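Long-range contacts in nitrite oxidoreductase subunit A (Kuenenia stuttgartiensis, PDB 7B04), which belongs to the molybdopterin oxidoreductase family and holds a molybdenum atom, an iron/sulfur cluster and two MD1 molecules: residues B[700-705]-B[726-731]; B[64-69]-B[718-723]; B[234-239]-B[732-737]. All coordinates share one frame; numbering follows the deposited sequence.

Contact 1 (B[700-705]-B[726-731]); sequences WVEFQE and TPVYES. With MD1 (phosphoric acid 4-(2-amino-4-oxo-3,4,5,6,-tetrahydro-pteridin-6-yl)-2-hydroxy-3,4-dimercapto-but-3-en-yl ester guanylate ester), chain C.
Glu702 reaches across to the backbone of Val728, and the two side chains meet at about a right angle. The chain runs extended beyond CG (chi2 160°), which brings OE2 to Val728 N at 2.9 Å. The bond is close to straight, 171° at the hydrogen, and the N-H arrives nearly along the C-O axis of OE2. The same oxygen lies beside Val728 CG2 and 3.4 Å from Pro727 CA, so an apolar rim frames the polar link. OE1 has other work: it forms a salt bridge with Arg130 and is hydrogen-bonded to Ser699 OG, and these bonds together restrict how the carboxylate can rotate. Further along, Gln704 and Pro727 approach from opposite directions, with Gln704 CD 3.8 Å from Pro727 CG, at an exposed margin of the contact. Here two loops clasp each other: 700-705 precedes strand 707-709 of a small antiparallel sheet, and 726-731 follows strand 716-720 of the same sheet. The inner side of loop 700-705 forms part of the MD1 pocket. Phe703 has Trp700 CA centred over one ring face, 3.9 Å above the plane, while its edge, at CZ, lies 4.0 Å from MD1 O6. Trp700 meets the guanine of MD1 obliquely, CZ2 standing 3.6 Å from MD1 N7. On the outer side, Val728 sets CG1 over the rim of the Tyr729 ring. Both residues pack on Val202 of nitrite oxidoreductase subunit C, and Tyr729 OH is hydrogen-bonded to His200 O of that subunit.

Contact 2 (B[64-69]-B[718-723]); sequences TYCCSP and QIWGKT. With SF4 (iron/sulfur cluster), chain D.
Ser68 OG is hydrogen-bonded to Leu231 O, and from this anchor its CB rests obliquely against Trp720 CH2 at 4.2 Å. The main motif is a Cys sulfur-aromatic contact between two strands of different antiparallel sheets, 61-66 and 716-720, whose short segments here meet at 121° without a hydrogen bond between them. Cys66 lies over one face of the indole: CB is 3.7 Å from the centroid of the six-membered ring, 20° off its normal, a CH-pi contact. With SG anti to the backbone N (chi1 176°), the sulfur stays above that ring, 4.4 Å from the centroid, and also touches Gln718 CB. Tyr65 CB adds an apolar touch at Trp720 CD1, 3.8 Å away. Trp720 NE1 has a weak hydrogen bond to Trp700 O, and the ring of Phe703 meets the indole. Where Cys66 turns toward Trp720, the next residue turns away, to the iron/sulfur cluster whose pocket also includes Asp71, Cys75 and Cys115. The packed strand end runs directly into the cluster-binding loop, in which Cys67 SG binds iron FE2 at 2.3 Å.

Contact 3 (B[234-239]-B[732-737]); sequences IGKYGM and KDDVKI. With MD1 (phosphoric acid 4-(2-amino-4-oxo-3,4,5,6,-tetrahydro-pteridin-6-yl)-2-hydroxy-3,4-dimercapto-but-3-en-yl ester guanylate ester), chain C.
Asp734, whose CB lies 3.3 Å from Gly235 O, turns its carboxylate to the guanine of MD1. Asp734 OD2 accepts a hydrogen bond from MD1 N2 at 3.0 Å, 164° at the hydrogen, while OD1 receives a weak one from N1 at 3.3 Å. A carboxylate set against both of these nitrogens is a familiar means of recognising guanine. Lys236 forms a salt bridge with OD1, though the two atoms are modelled too close for their places to be sure, and the N1 bond shares that doubt. Behind this first shell, the backbones come close where Gly235 CA is 4.0 Å from Val735 N. Ile234 and Val735 run side by side, their CG2 methyls 3.5 Å apart, with helix 767-774 packing on Ile234. Gly235 N is hydrogen-bonded to Glu707 OE2. Asp734 opens helix 734-749 and Asp733 sits at its N-cap position, but its side chain makes no capping bond; OD1 instead accepts a hydrogen bond from Gln704 N. The helix start would probably stabilise the negative charge of Asp734, and the lysine, if its modelled place is right, would add to this, consistent with an acceptor for the paired N-H groups of guanine.

Overall arrangement
The three contacts cluster on one side of the chain's centre, about 12 to 15 Å apart between centres. Four of the six segments follow one another along a single run, 700-705, 718-723, 726-731 and 732-737, leading through strands 707-709 and 716-720 into helix 734-749. Contacts 2 and 3 tie this run back to distant earlier segments, 64-69 and 234-239, whereas contact 1 closes within it. Contact 1 is the bridge: it touches contact 2 through Phe703 O and Lys722 N, and meets contact 3 where loop 700-705 reaches the start of helix 734-749, although contacts 2 and 3 do not touch. One continuous piece of the molybdopterin oxidoreductase fold therefore links the surroundings of the iron/sulfur cluster to the guanine end of MD1.

Contact 1 (B[700-705]-B[726-731])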
loop_
_atom_site.group_PDB
_atom_site.type_symbol
_atom_site.label_atom_id
_atom_site.label_comp_id
_atom_site.label_asym_id
_atom_site.label_seq_id
_atom_site.Cartn_x
_atom_site.Cartn_y
_atom_site.Cartn_z
ATOM N N TRP B 700 -2.249 2.892 -18.299
ATOM C CA TRP B 700 -1.310 1.886 -18.782
ATOM C C TRP B 700 -2.010 0.730 -19.481
ATOM O O TRP B 700 -1.376 0.027 -20.276
ATOM C CB TRP B 700 -0.449 1.349 -17.637
ATOM C CG TRP B 700 0.140 2.409 -16.773
ATOM C CD1 TRP B 700 0.962 3.426 -17.162
ATOM C CD2 TRP B 700 -0.037 2.551 -15.363
ATOM N NE1 TRP B 700 1.302 4.198 -16.077
ATOM C CE2 TRP B 700 0.702 3.679 -14.960
ATOM C CE3 TRP B 700 -0.750 1.833 -14.400
ATOM C CZ2 TRP B 700 0.744 4.108 -13.639
ATOM C CZ3 TRP B 700 -0.707 2.259 -13.090
ATOM C CH2 TRP B 700 0.033 3.385 -12.721
ATOM N N VAL B 701 -3.302 0.518 -19.211
ATOM C CA VAL B 701 -4.036 -0.564 -19.864
ATOM C C VAL B 701 -4.787 -0.106 -21.102
ATOM O O VAL B 701 -5.349 -0.950 -21.818
ATOM C CB VAL B 701 -5.053 -1.223 -18.910
ATOM C CG1 VAL B 701 -4.342 -1.862 -17.743
ATOM C CG2 VAL B 701 -6.072 -0.202 -18.431
ATOM N N GLU B 702 -4.825 1.193 -21.382
ATOM C CA GLU B 702 -5.485 1.697 -22.579
ATOM C C GLU B 702 -4.500 2.392 -23.510
ATOM O O GLU B 702 -4.856 3.336 -24.213
ATOM C CB GLU B 702 -6.618 2.656 -22.222
ATOM C CG GLU B 702 -7.274 2.403 -20.884
ATOM C CD GLU B 702 -8.027 3.617 -20.384
ATOM O OE1 GLU B 702 -7.433 4.422 -19.638
ATOM O OE2 GLU B 702 -9.209 3.778 -20.751
ATOM N N PHE B 703 -3.265 1.905 -23.582
ATOM C CA PHE B 703 -2.279 2.555 -24.432
ATOM C C PHE B 703 -2.529 2.130 -25.870
ATOM O O PHE B 703 -2.629 0.935 -26.161
ATOM C CB PHE B 703 -0.858 2.176 -24.012
ATOM C CG PHE B 703 -0.287 3.028 -22.911
ATOM C CD1 PHE B 703 -0.907 4.200 -22.519
ATOM C CD2 PHE B 703 0.888 2.658 -22.282
ATOM C CE1 PHE B 703 -0.369 4.978 -21.509
ATOM C CE2 PHE B 703 1.429 3.431 -21.275
ATOM C CZ PHE B 703 0.800 4.591 -20.887
ATOM N N GLN B 704 -2.677 3.107 -26.764
ATOM C CA GLN B 704 -2.800 2.848 -28.192
ATOM C C GLN B 704 -1.482 3.037 -28.933
ATOM O O GLN B 704 -1.480 3.150 -30.163
ATOM C CB GLN B 704 -3.879 3.748 -28.791
ATOM C CG GLN B 704 -5.297 3.304 -28.486
ATOM C CD GLN B 704 -6.299 4.429 -28.649
ATOM O OE1 GLN B 704 -5.942 5.607 -28.602
ATOM N NE2 GLN B 704 -7.560 4.072 -28.855
ATOM N N GLU B 705 -0.365 3.058 -28.211
ATOM C CA GLU B 705 0.955 3.206 -28.805
ATOM C C GLU B 705 1.962 2.651 -27.808
ATOM O O GLU B 705 1.709 2.622 -26.601
ATOM C CB GLU B 705 1.229 4.678 -29.152
ATOM C CG GLU B 705 2.630 5.028 -29.637
ATOM C CD GLU B 705 2.940 4.465 -31.010
ATOM O OE1 GLU B 705 3.374 3.298 -31.093
ATOM O OE2 GLU B 705 2.750 5.193 -32.008
ATOM N N THR B 726 -9.854 -0.924 -24.976
ATOM C CA THR B 726 -10.075 0.330 -25.669
ATOM C C THR B 726 -10.321 1.436 -24.642
ATOM O O THR B 726 -10.815 1.169 -23.543
ATOM C CB THR B 726 -11.263 0.225 -26.627
ATOM O OG1 THR B 726 -12.479 0.526 -25.928
ATOM C CG2 THR B 726 -11.354 -1.172 -27.221
ATOM N N PRO B 727 -9.954 2.675 -24.964
ATOM C CA PRO B 727 -10.128 3.771 -24.003
ATOM C C PRO B 727 -11.558 3.860 -23.494
ATOM O O PRO B 727 -12.516 3.905 -24.269
ATOM C CB PRO B 727 -9.734 5.010 -24.813
ATOM C CG PRO B 727 -8.784 4.495 -25.832
ATOM C CD PRO B 727 -9.286 3.126 -26.197
ATOM N N VAL B 728 -11.690 3.885 -22.168
ATOM C CA VAL B 728 -13.007 3.913 -21.543
ATOM C C VAL B 728 -13.712 5.228 -21.848
ATOM O O VAL B 728 -14.928 5.261 -22.073
ATOM C CB VAL B 728 -12.871 3.673 -20.029
ATOM C CG1 VAL B 728 -14.222 3.468 -19.407
ATOM C CG2 VAL B 728 -11.984 2.469 -19.764
ATOM N N TYR B 729 -12.963 6.329 -21.870
ATOM C CA TYR B 729 -13.539 7.630 -22.177
ATOM C C TYR B 729 -12.756 8.311 -23.295
ATOM O O TYR B 729 -11.894 7.689 -23.925
ATOM C CB TYR B 729 -13.570 8.495 -20.918
ATOM C CG TYR B 729 -14.321 7.870 -19.756
ATOM C CD1 TYR B 729 -15.708 7.888 -19.709
ATOM C CD2 TYR B 729 -13.638 7.261 -18.709
ATOM C CE1 TYR B 729 -16.397 7.318 -18.650
ATOM C CE2 TYR B 729 -14.319 6.689 -17.647
ATOM C CZ TYR B 729 -15.698 6.722 -17.623
ATOM O OH TYR B 729 -16.380 6.156 -16.569
ATOM N N GLU B 730 -13.038 9.592 -23.541
ATOM C CA GLU B 730 -12.422 10.341 -24.639
ATOM C C GLU B 730 -10.993 10.729 -24.270
ATOM O O GLU B 730 -10.684 11.877 -23.940
ATOM C CB GLU B 730 -13.258 11.565 -24.985
ATOM C CG GLU B 730 -12.836 12.255 -26.270
ATOM C CD GLU B 730 -13.707 13.446 -26.609
ATOM O OE1 GLU B 730 -14.588 13.792 -25.793
ATOM O OE2 GLU B 730 -13.511 14.037 -27.692
ATOM N N SER B 731 -10.104 9.743 -24.328
ATOM C CA SER B 731 -8.707 9.927 -23.965
ATOM C C SER B 731 -7.800 9.662 -25.162
ATOM O O SER B 731 -8.174 8.967 -26.111
ATOM C CB SER B 731 -8.303 9.013 -22.802
ATOM O OG SER B 731 -8.261 7.658 -23.213
HETATM P PB MD1 C . 4.061 12.724 -8.051
HETATM O O3B MD1 C . 3.082 11.524 -7.499
HETATM O O1B MD1 C . 3.235 13.980 -8.177
HETATM O O2B MD1 C . 4.592 12.340 -9.411
HETATM O O3A MD1 C . 5.345 13.011 -7.051
HETATM C C10 MD1 C . 5.796 12.058 -6.132
HETATM C C11 MD1 C . 6.246 12.778 -4.827
HETATM O O11 MD1 C . 5.044 12.734 -3.762
HETATM C C12 MD1 C . 7.376 12.252 -4.352
HETATM S S12 MD1 C . 8.062 10.776 -5.158
HETATM C C13 MD1 C . 8.202 12.792 -3.147
HETATM S S13 MD1 C . 9.687 11.810 -2.781
HETATM C C14 MD1 C . 7.950 13.935 -2.282
HETATM N N15 MD1 C . 7.526 13.303 -0.872
HETATM C C16 MD1 C . 6.898 14.178 0.039
HETATM C C15 MD1 C . 6.729 13.742 1.450
HETATM O O14 MD1 C . 7.132 12.680 1.788
HETATM N N17 MD1 C . 6.060 14.636 2.432
HETATM C C17 MD1 C . 5.530 16.016 1.987
HETATM N N16 MD1 C . 4.882 16.889 2.948
HETATM N N18 MD1 C . 5.698 16.472 0.559
HETATM C C20 MD1 C . 6.346 15.625 -0.408
HETATM N N8 MD1 C . 6.469 16.094 -1.725
HETATM C C7 MD1 C . 7.107 15.078 -2.782
HETATM P PA MD1 C . 1.825 10.905 -8.373
HETATM O O1A MD1 C . 1.555 9.477 -7.965
HETATM O O2A MD1 C . 0.618 11.748 -8.087
HETATM O "O5'" MD1 C . 2.049 10.982 -10.001
HETATM C "C5'" MD1 C . 1.130 10.267 -10.780
HETATM C "C4'" MD1 C . 0.004 11.214 -11.322
HETATM O "O4'" MD1 C . -0.152 11.011 -12.856
HETATM C "C1'" MD1 C . -1.432 10.138 -13.028
HETATM N N9 MD1 C . -1.179 8.987 -13.938
HETATM C C4 MD1 C . -0.937 9.227 -15.216
HETATM N N3 MD1 C . -0.856 10.502 -15.975
HETATM C C2 MD1 C . -0.567 10.470 -17.402
HETATM N N2 MD1 C . -0.489 11.713 -18.134
HETATM N N1 MD1 C . -0.356 9.220 -18.087
HETATM C C6 MD1 C . -0.435 7.999 -17.349
HETATM O O6 MD1 C . -0.263 6.969 -17.907
HETATM C C5 MD1 C . -0.740 8.036 -15.846
HETATM N N7 MD1 C . -0.869 7.077 -14.936
HETATM C C8 MD1 C . -1.142 7.656 -13.745
HETATM C "C2'" MD1 C . -1.743 9.742 -11.858
HETATM O "O2'" MD1 C . -3.193 9.660 -11.724
HETATM C "C3'" MD1 C . -1.131 10.890 -10.832
HETATM O "O3'" MD1 C . -2.030 12.038 -10.810
#

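Contact 2 (B[64-69]-B[718-723])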
loop_
_atom_site.group_PDB
_atom_site.type_symbol
_atom_site.label_atom_id
_atom_site.label_comp_id
_atom_site.label_asym_id
_atom_site.label_seq_id
_atom_site.Cartn_x
_atom_site.Cartn_y
_atom_site.Cartn_z
ATOM N N THR B 64 -1.201 -8.502 -21.145
ATOM C CA THR B 64 -0.041 -8.099 -20.368
ATOM C C THR B 64 0.312 -6.629 -20.574
ATOM O O THR B 64 0.383 -6.159 -21.711
ATOM C CB THR B 64 1.138 -8.997 -20.762
ATOM O OG1 THR B 64 1.026 -10.253 -20.080
ATOM C CG2 THR B 64 2.446 -8.358 -20.432
ATOM N N TYR B 65 0.546 -5.912 -19.474
ATOM C CA TYR B 65 1.004 -4.526 -19.518
ATOM C C TYR B 65 2.014 -4.316 -18.393
ATOM O O TYR B 65 2.394 -5.252 -17.683
ATOM C CB TYR B 65 -0.156 -3.524 -19.423
ATOM C CG TYR B 65 -0.893 -3.536 -18.104
ATOM C CD1 TYR B 65 -1.757 -4.569 -17.777
ATOM C CD2 TYR B 65 -0.714 -2.514 -17.177
ATOM C CE1 TYR B 65 -2.435 -4.580 -16.577
ATOM C CE2 TYR B 65 -1.380 -2.522 -15.969
ATOM C CZ TYR B 65 -2.239 -3.559 -15.674
ATOM O OH TYR B 65 -2.913 -3.577 -14.476
ATOM N N CYS B 66 2.447 -3.067 -18.232
ATOM C CA CYS B 66 3.398 -2.677 -17.199
ATOM C C CYS B 66 2.779 -1.570 -16.356
ATOM O O CYS B 66 2.378 -0.530 -16.889
ATOM C CB CYS B 66 4.718 -2.210 -17.817
ATOM S SG CYS B 66 5.944 -1.604 -16.629
ATOM N N CYS B 67 2.691 -1.800 -15.046
ATOM C CA CYS B 67 2.258 -0.773 -14.105
ATOM C C CYS B 67 3.442 0.131 -13.785
ATOM O O CYS B 67 4.472 -0.348 -13.299
ATOM C CB CYS B 67 1.706 -1.425 -12.838
ATOM S SG CYS B 67 1.186 -0.275 -11.549
ATOM N N SER B 68 3.329 1.423 -14.088
ATOM C CA SER B 68 4.460 2.344 -13.959
ATOM C C SER B 68 4.056 3.659 -13.295
ATOM O O SER B 68 4.037 4.716 -13.935
ATOM C CB SER B 68 5.077 2.594 -15.336
ATOM O OG SER B 68 6.295 3.288 -15.218
ATOM N N PRO B 69 3.698 3.628 -12.001
ATOM C CA PRO B 69 3.301 4.873 -11.328
ATOM C C PRO B 69 4.384 5.566 -10.510
ATOM O O PRO B 69 4.036 6.108 -9.461
ATOM C CB PRO B 69 2.180 4.392 -10.402
ATOM C CG PRO B 69 2.657 3.038 -9.975
ATOM C CD PRO B 69 3.431 2.454 -11.150
ATOM N N GLN B 718 10.833 -2.946 -19.827
ATOM C CA GLN B 718 9.451 -3.297 -20.130
ATOM C C GLN B 718 8.948 -2.356 -21.215
ATOM O O GLN B 718 8.978 -1.132 -21.039
ATOM C CB GLN B 718 8.559 -3.224 -18.879
ATOM C CG GLN B 718 9.227 -3.681 -17.581
ATOM C CD GLN B 718 8.868 -5.101 -17.170
ATOM O OE1 GLN B 718 8.150 -5.809 -17.878
ATOM N NE2 GLN B 718 9.357 -5.516 -16.005
ATOM N N ILE B 719 8.476 -2.928 -22.324
ATOM C CA ILE B 719 7.834 -2.188 -23.409
ATOM C C ILE B 719 6.425 -2.743 -23.562
ATOM O O ILE B 719 6.240 -3.966 -23.624
ATOM C CB ILE B 719 8.594 -2.300 -24.744
ATOM C CG1 ILE B 719 10.084 -2.001 -24.565
ATOM C CG2 ILE B 719 8.011 -1.328 -25.754
ATOM C CD1 ILE B 719 10.841 -1.837 -25.881
ATOM N N TRP B 720 5.433 -1.854 -23.578
ATOM C CA TRP B 720 4.047 -2.295 -23.623
ATOM C C TRP B 720 3.192 -1.277 -24.376
ATOM O O TRP B 720 3.601 -0.137 -24.628
ATOM C CB TRP B 720 3.509 -2.538 -22.220
ATOM C CG TRP B 720 3.120 -1.313 -21.485
ATOM C CD1 TRP B 720 1.854 -0.860 -21.272
ATOM C CD2 TRP B 720 3.999 -0.372 -20.855
ATOM N NE1 TRP B 720 1.887 0.297 -20.535
ATOM C CE2 TRP B 720 3.192 0.621 -20.271
ATOM C CE3 TRP B 720 5.386 -0.275 -20.727
ATOM C CZ2 TRP B 720 3.723 1.696 -19.568
ATOM C CZ3 TRP B 720 5.910 0.798 -20.030
ATOM C CH2 TRP B 720 5.082 1.767 -19.459
ATOM N N GLY B 721 2.030 -1.742 -24.811
ATOM C CA GLY B 721 1.030 -0.924 -25.476
ATOM C C GLY B 721 0.170 -1.703 -26.451
ATOM O O GLY B 721 0.539 -2.770 -26.938
ATOM N N LYS B 722 -0.963 -1.109 -26.815
ATOM C CA LYS B 722 -1.958 -1.589 -27.771
ATOM C C LYS B 722 -2.546 -2.952 -27.467
ATOM O O LYS B 722 -3.350 -3.444 -28.270
ATOM C CB LYS B 722 -1.388 -1.685 -29.189
ATOM C CG LYS B 722 -0.477 -0.572 -29.642
ATOM C CD LYS B 722 0.066 -0.958 -31.010
ATOM C CE LYS B 722 0.587 0.241 -31.766
ATOM N NZ LYS B 722 1.064 -0.129 -33.131
ATOM N N THR B 723 -2.224 -3.567 -26.336
ATOM C CA THR B 723 -2.680 -4.926 -26.066
ATOM C C THR B 723 -3.755 -4.991 -24.985
ATOM O O THR B 723 -4.203 -6.088 -24.624
ATOM C CB THR B 723 -1.485 -5.802 -25.686
ATOM O OG1 THR B 723 -1.860 -7.189 -25.686
ATOM C CG2 THR B 723 -0.972 -5.414 -24.318
HETATM FE FE1 SF4 D . 4.067 -0.628 -8.168
HETATM FE FE2 SF4 D . 2.298 -1.545 -10.036
HETATM FE FE3 SF4 D . 2.396 -2.702 -7.558
HETATM FE FE4 SF4 D . 4.449 -3.084 -9.316
HETATM S S1 SF4 D . 2.290 -3.765 -9.564
HETATM S S2 SF4 D . 4.623 -2.569 -7.102
HETATM S S3 SF4 D . 4.503 -1.064 -10.364
HETATM S S4 SF4 D . 1.798 -0.553 -8.045
#

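Contact 3 (B[234-239]-B[732-737])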
loop_
_atom_site.group_PDB
_atom_site.type_symbol
_atom_site.label_atom_id
_atom_site.label_comp_id
_atom_site.label_asym_id
_atom_site.label_seq_id
_atom_site.Cartn_x
_atom_site.Cartn_y
_atom_site.Cartn_z
ATOM N N ILE B 234 8.602 8.168 -24.066
ATOM C CA ILE B 234 8.047 8.838 -25.233
ATOM C C ILE B 234 6.880 9.729 -24.829
ATOM O O ILE B 234 6.790 10.892 -25.242
ATOM C CB ILE B 234 7.634 7.802 -26.291
ATOM C CG1 ILE B 234 8.783 6.827 -26.538
ATOM C CG2 ILE B 234 7.259 8.486 -27.586
ATOM C CD1 ILE B 234 10.026 7.483 -27.099
ATOM N N GLY B 235 5.975 9.204 -24.009
ATOM C CA GLY B 235 4.776 9.937 -23.657
ATOM C C GLY B 235 4.985 11.038 -22.637
ATOM O O GLY B 235 4.338 12.086 -22.713
ATOM N N LYS B 236 5.887 10.829 -21.677
ATOM C CA LYS B 236 6.065 11.789 -20.593
ATOM C C LYS B 236 7.326 12.639 -20.735
ATOM O O LYS B 236 7.239 13.869 -20.645
ATOM C CB LYS B 236 6.029 11.075 -19.241
ATOM C CG LYS B 236 4.674 10.395 -18.961
ATOM C CD LYS B 236 4.751 8.875 -19.052
ATOM C CE LYS B 236 3.365 8.216 -19.017
ATOM N NZ LYS B 236 2.436 8.709 -20.064
ATOM N N TYR B 237 8.502 12.030 -20.947
ATOM C CA TYR B 237 9.663 12.876 -21.230
ATOM C C TYR B 237 9.534 13.601 -22.562
ATOM O O TYR B 237 10.333 14.502 -22.840
ATOM C CB TYR B 237 10.993 12.112 -21.241
ATOM C CG TYR B 237 11.694 12.015 -19.900
ATOM C CD1 TYR B 237 12.017 10.786 -19.350
ATOM C CD2 TYR B 237 12.014 13.159 -19.175
ATOM C CE1 TYR B 237 12.652 10.694 -18.118
ATOM C CE2 TYR B 237 12.647 13.075 -17.940
ATOM C CZ TYR B 237 12.960 11.836 -17.419
ATOM O OH TYR B 237 13.588 11.725 -16.200
ATOM N N GLY B 238 8.555 13.232 -23.389
ATOM C CA GLY B 238 8.258 14.012 -24.575
ATOM C C GLY B 238 7.939 15.459 -24.271
ATOM O O GLY B 238 8.022 16.305 -25.166
ATOM N N MET B 239 7.562 15.763 -23.025
ATOM C CA MET B 239 7.358 17.152 -22.629
ATOM C C MET B 239 8.645 17.956 -22.756
ATOM O O MET B 239 8.616 19.126 -23.154
ATOM C CB MET B 239 6.835 17.211 -21.196
ATOM C CG MET B 239 6.467 18.605 -20.721
ATOM S SD MET B 239 5.064 19.276 -21.625
ATOM C CE MET B 239 3.739 18.284 -20.948
ATOM N N LYS B 732 -6.604 10.246 -25.106
ATOM C CA LYS B 732 -5.575 10.071 -26.119
ATOM C C LYS B 732 -4.286 9.653 -25.432
ATOM O O LYS B 732 -4.145 9.755 -24.210
ATOM C CB LYS B 732 -5.326 11.352 -26.922
ATOM C CG LYS B 732 -6.450 11.801 -27.832
ATOM C CD LYS B 732 -5.996 12.990 -28.676
ATOM C CE LYS B 732 -7.130 13.577 -29.498
ATOM N NZ LYS B 732 -7.609 12.646 -30.551
ATOM N N ASP B 733 -3.353 9.130 -26.220
ATOM C CA ASP B 733 -2.040 8.823 -25.678
ATOM C C ASP B 733 -1.283 10.126 -25.457
ATOM O O ASP B 733 -1.446 11.089 -26.207
ATOM C CB ASP B 733 -1.248 7.915 -26.630
ATOM C CG ASP B 733 -2.103 6.809 -27.256
ATOM O OD1 ASP B 733 -1.884 5.616 -26.956
ATOM O OD2 ASP B 733 -2.999 7.145 -28.059
ATOM N N ASP B 734 -0.451 10.152 -24.415
ATOM C CA ASP B 734 0.288 11.368 -24.087
ATOM C C ASP B 734 1.110 11.819 -25.278
ATOM O O ASP B 734 1.216 13.017 -25.557
ATOM C CB ASP B 734 1.209 11.135 -22.886
ATOM C CG ASP B 734 0.476 10.653 -21.659
ATOM O OD1 ASP B 734 0.732 9.526 -21.198
ATOM O OD2 ASP B 734 -0.367 11.404 -21.152
ATOM N N VAL B 735 1.657 10.859 -26.017
ATOM C CA VAL B 735 2.469 11.184 -27.183
ATOM C C VAL B 735 1.645 11.977 -28.203
ATOM O O VAL B 735 2.133 12.941 -28.806
ATOM C CB VAL B 735 3.063 9.887 -27.774
ATOM C CG1 VAL B 735 2.066 9.159 -28.690
ATOM C CG2 VAL B 735 4.323 10.201 -28.539
ATOM N N LYS B 736 0.360 11.633 -28.356
ATOM C CA LYS B 736 -0.509 12.347 -29.290
ATOM C C LYS B 736 -0.981 13.676 -28.713
ATOM O O LYS B 736 -1.222 14.625 -29.468
ATOM C CB LYS B 736 -1.688 11.455 -29.668
ATOM C CG LYS B 736 -1.289 10.000 -29.870
ATOM C CD LYS B 736 -1.647 9.508 -31.263
ATOM C CE LYS B 736 -1.817 7.994 -31.304
ATOM N N ILE B 737 -1.129 13.762 -27.387
ATOM C CA ILE B 737 -1.473 15.039 -26.770
ATOM C C ILE B 737 -0.344 16.041 -26.966
ATOM O O ILE B 737 -0.582 17.214 -27.284
ATOM C CB ILE B 737 -1.803 14.834 -25.280
ATOM C CG1 ILE B 737 -3.017 13.918 -25.115
ATOM C CG2 ILE B 737 -2.051 16.173 -24.597
ATOM C CD1 ILE B 737 -3.272 13.494 -23.686
HETATM P PB MD1 C . 4.061 12.724 -8.051
HETATM O O3B MD1 C . 3.082 11.524 -7.499
HETATM O O1B MD1 C . 3.235 13.980 -8.177
HETATM O O2B MD1 C . 4.592 12.340 -9.411
HETATM O O3A MD1 C . 5.345 13.011 -7.051
HETATM C C10 MD1 C . 5.796 12.058 -6.132
HETATM C C11 MD1 C . 6.246 12.778 -4.827
HETATM O O11 MD1 C . 5.044 12.734 -3.762
HETATM C C12 MD1 C . 7.376 12.252 -4.352
HETATM S S12 MD1 C . 8.062 10.776 -5.158
HETATM C C13 MD1 C . 8.202 12.792 -3.147
HETATM S S13 MD1 C . 9.687 11.810 -2.781
HETATM C C14 MD1 C . 7.950 13.935 -2.282
HETATM N N15 MD1 C . 7.526 13.303 -0.872
HETATM C C16 MD1 C . 6.898 14.178 0.039
HETATM C C15 MD1 C . 6.729 13.742 1.450
HETATM O O14 MD1 C . 7.132 12.680 1.788
HETATM N N17 MD1 C . 6.060 14.636 2.432
HETATM C C17 MD1 C . 5.530 16.016 1.987
HETATM N N16 MD1 C . 4.882 16.889 2.948
HETATM N N18 MD1 C . 5.698 16.472 0.559
HETATM C C20 MD1 C . 6.346 15.625 -0.408
HETATM N N8 MD1 C . 6.469 16.094 -1.725
HETATM C C7 MD1 C . 7.107 15.078 -2.782
HETATM P PA MD1 C . 1.825 10.905 -8.373
HETATM O O1A MD1 C . 1.555 9.477 -7.965
HETATM O O2A MD1 C . 0.618 11.748 -8.087
HETATM O "O5'" MD1 C . 2.049 10.982 -10.001
HETATM C "C5'" MD1 C . 1.130 10.267 -10.780
HETATM C "C4'" MD1 C . 0.004 11.214 -11.322
HETATM O "O4'" MD1 C . -0.152 11.011 -12.856
HETATM C "C1'" MD1 C . -1.432 10.138 -13.028
HETATM N N9 MD1 C . -1.179 8.987 -13.938
HETATM C C4 MD1 C . -0.937 9.227 -15.216
HETATM N N3 MD1 C . -0.856 10.502 -15.975
HETATM C C2 MD1 C . -0.567 10.470 -17.402
HETATM N N2 MD1 C . -0.489 11.713 -18.134
HETATM N N1 MD1 C . -0.356 9.220 -18.087
HETATM C C6 MD1 C . -0.435 7.999 -17.349
HETATM O O6 MD1 C . -0.263 6.969 -17.907
HETATM C C5 MD1 C . -0.740 8.036 -15.846
HETATM N N7 MD1 C . -0.869 7.077 -14.936
HETATM C C8 MD1 C . -1.142 7.656 -13.745
HETATM C "C2'" MD1 C . -1.743 9.742 -11.858
HETATM O "O2'" MD1 C . -3.193 9.660 -11.724
HETATM C "C3'" MD1 C . -1.131 10.890 -10.832
HETATM O "O3'" MD1 C . -2.030 12.038 -10.810
#